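Local coordinates for chitin elicitor-binding protein (Oryza sativa subsp. japonica, PDB 5JCD) that recognises chitin oligosaccharides from fungal cell walls at the plant cell surface and helps pass on the signal that triggers defence responses, at residues I84-P89 with S125-I130. Numbering follows the deposited sequence.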
loop_
_atom_site.group_PDB
_atom_site.type_symbol
_atom_site.label_atom_id
_atom_site.label_comp_id
_atom_site.label_asym_id
_atom_site.label_seq_id
_atom_site.Cartn_x
_atom_site.Cartn_y
_atom_site.Cartn_z
ATOM N N ILE A 84 -7.046 6.492 8.160
ATOM C CA ILE A 84 -7.031 6.698 9.610
ATOM C C ILE A 84 -7.447 5.424 10.328
ATOM O O ILE A 84 -8.465 4.819 9.983
ATOM C CB ILE A 84 -7.991 7.837 9.992
ATOM C CG1 ILE A 84 -7.302 9.171 9.739
ATOM C CG2 ILE A 84 -8.421 7.742 11.452
ATOM C CD1 ILE A 84 -5.970 9.230 10.393
ATOM N N TYR A 85 -6.661 5.005 11.317
ATOM C CA TYR A 85 -7.026 3.808 12.073
ATOM C C TYR A 85 -7.303 4.107 13.547
ATOM O O TYR A 85 -6.478 4.709 14.249
ATOM C CB TYR A 85 -5.949 2.724 11.954
ATOM C CG TYR A 85 -6.353 1.439 12.623
ATOM C CD1 TYR A 85 -7.089 0.480 11.941
ATOM C CD2 TYR A 85 -6.031 1.198 13.958
ATOM C CE1 TYR A 85 -7.476 -0.698 12.566
ATOM C CE2 TYR A 85 -6.405 0.033 14.587
ATOM C CZ TYR A 85 -7.125 -0.916 13.898
ATOM O OH TYR A 85 -7.489 -2.080 14.549
ATOM N N VAL A 86 -8.470 3.669 14.010
ATOM C CA VAL A 86 -8.841 3.803 15.422
ATOM C C VAL A 86 -8.442 2.578 16.260
ATOM O O VAL A 86 -8.925 1.467 16.047
ATOM C CB VAL A 86 -10.348 4.115 15.563
ATOM C CG1 VAL A 86 -10.639 5.493 15.017
ATOM C CG2 VAL A 86 -11.186 3.092 14.802
ATOM N N VAL A 87 -7.545 2.800 17.212
ATOM C CA VAL A 87 -7.023 1.745 18.072
ATOM C C VAL A 87 -8.123 1.019 18.845
ATOM O O VAL A 87 -9.037 1.644 19.381
ATOM C CB VAL A 87 -6.032 2.305 19.091
ATOM C CG1 VAL A 87 -5.490 1.189 19.974
ATOM C CG2 VAL A 87 -4.922 3.024 18.389
ATOM N N GLN A 88 -8.052 -0.305 18.848
ATOM C CA GLN A 88 -9.039 -1.121 19.533
ATOM C C GLN A 88 -8.580 -1.637 20.899
ATOM O O GLN A 88 -7.383 -1.594 21.203
ATOM C CB GLN A 88 -9.484 -2.245 18.604
ATOM C CG GLN A 88 -9.956 -1.702 17.284
ATOM C CD GLN A 88 -11.246 -0.900 17.413
ATOM O OE1 GLN A 88 -11.312 0.093 18.147
ATOM N NE2 GLN A 88 -12.278 -1.321 16.686
ATOM N N PRO A 89 -9.542 -2.111 21.727
ATOM C CA PRO A 89 -9.275 -2.637 23.068
ATOM C C PRO A 89 -7.968 -3.400 23.216
ATOM O O PRO A 89 -7.168 -3.025 24.078
ATOM C CB PRO A 89 -10.455 -3.583 23.297
ATOM C CG PRO A 89 -11.580 -2.977 22.513
ATOM C CD PRO A 89 -10.994 -2.075 21.458
ATOM N N SER A 125 -9.332 3.746 20.888
ATOM C CA SER A 125 -10.174 4.758 20.229
ATOM C C SER A 125 -9.398 5.985 19.753
ATOM O O SER A 125 -9.960 6.907 19.141
ATOM C CB SER A 125 -11.382 5.153 21.091
ATOM O OG SER A 125 -12.468 5.537 20.272
ATOM N N GLN A 126 -8.100 5.975 20.033
ATOM C CA GLN A 126 -7.165 6.932 19.464
ATOM C C GLN A 126 -7.093 6.746 17.934
ATOM O O GLN A 126 -7.212 5.624 17.433
ATOM C CB GLN A 126 -5.786 6.700 20.074
ATOM C CG GLN A 126 -4.647 7.488 19.450
ATOM C CD GLN A 126 -3.310 7.098 20.040
ATOM O OE1 GLN A 126 -3.221 6.164 20.835
ATOM N NE2 GLN A 126 -2.268 7.819 19.669
ATOM N N THR A 127 -6.936 7.844 17.195
ATOM C CA THR A 127 -6.799 7.754 15.746
ATOM C C THR A 127 -5.331 7.759 15.328
ATOM O O THR A 127 -4.540 8.595 15.773
ATOM C CB THR A 127 -7.492 8.911 15.024
ATOM O OG1 THR A 127 -7.003 10.140 15.561
ATOM C CG2 THR A 127 -9.015 8.840 15.180
ATOM N N LEU A 128 -4.981 6.813 14.463
ATOM C CA LEU A 128 -3.620 6.692 13.953
ATOM C C LEU A 128 -3.613 6.929 12.439
ATOM O O LEU A 128 -4.476 6.417 11.713
ATOM C CB LEU A 128 -3.056 5.299 14.251
ATOM C CG LEU A 128 -2.933 4.777 15.682
ATOM C CD1 LEU A 128 -2.583 3.295 15.673
ATOM C CD2 LEU A 128 -1.872 5.562 16.430
ATOM N N TRP A 129 -2.660 7.726 11.967
ATOM C CA TRP A 129 -2.425 7.862 10.531
ATOM C C TRP A 129 -1.557 6.702 10.076
ATOM O O TRP A 129 -0.437 6.549 10.554
ATOM C CB TRP A 129 -1.704 9.177 10.219
ATOM C CG TRP A 129 -1.197 9.270 8.794
ATOM C CD1 TRP A 129 -1.804 8.768 7.668
ATOM C CD2 TRP A 129 0.037 9.863 8.350
ATOM N NE1 TRP A 129 -1.042 9.034 6.559
ATOM C CE2 TRP A 129 0.094 9.703 6.940
ATOM C CE3 TRP A 129 1.090 10.528 9.000
ATOM C CZ2 TRP A 129 1.167 10.179 6.165
ATOM C CZ3 TRP A 129 2.161 11.004 8.228
ATOM C CH2 TRP A 129 2.190 10.820 6.819
ATOM N N ILE A 130 -2.051 5.909 9.133
ATOM C CA ILE A 130 -1.264 4.813 8.583
ATOM C C ILE A 130 -0.574 5.273 7.281
ATOM O O ILE A 130 -1.231 5.497 6.270
ATOM C CB ILE A 130 -2.167 3.592 8.294
ATOM C CG1 ILE A 130 -3.000 3.219 9.529
ATOM C CG2 ILE A 130 -1.354 2.413 7.787
ATOM C CD1 ILE A 130 -2.177 2.849 10.767
#
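Tyr85 and Leu128 form the hydrogen-bonded pair at the centre of two short antiparallel strands, each giving the other an N-H and a carbonyl. Tyr85 N reaches Leu128 O at 2.6 Å, nearly straight at 172° and in the carbonyl plane, whereas Leu128 N meets Tyr85 O with a tilt from that plane. Beyond the strands the pairing continues through Val87 N to Gln126 O at 2.9 Å and Ser125 N to Val87 O.

The tight side is the one carrying Tyr85 and Leu128. Val87 sends its CB toward the partner segment, and its CG2, anti to its carbonyl carbon, comes 3.6 Å from Leu128 CD1; these compact branched ends suit a buried spot that Ile122 also borders. Tyr85 CB rests 3.8 Å from Ile130 CG1, while the ring extends past the strand pair and its OH hydrogen-bonds Asp91 OD2, so an amphipathic residue fits this half-covered place. This is the two-stranded sheet of a LysM domain, a βααβ fold: helices 93-100 and 107-113 lie between the strands in sequence, with Leu128 and Tyr85 touching Ile96 of the first and Ile130 touching Ile110 of the second.

The face of Ile84, Val86 and Thr127 is the solvent side: its side chains touch each other but are open to solvent. There Thr127, a chitin-binding residue, turns its methyl CG2 to Val86 CG1 at 3.7 Å and to Ile84 CG2 at 3.9 Å, the beta-branched trio suiting extended backbone. At the strand end Ile84 CD1 lies 4.3 Å from Trp129 CB, and the indole reaches past the strand pair, where it makes a cation-pi contact with Arg81 and its NE1 is hydrogen-bonded to Ser79 O.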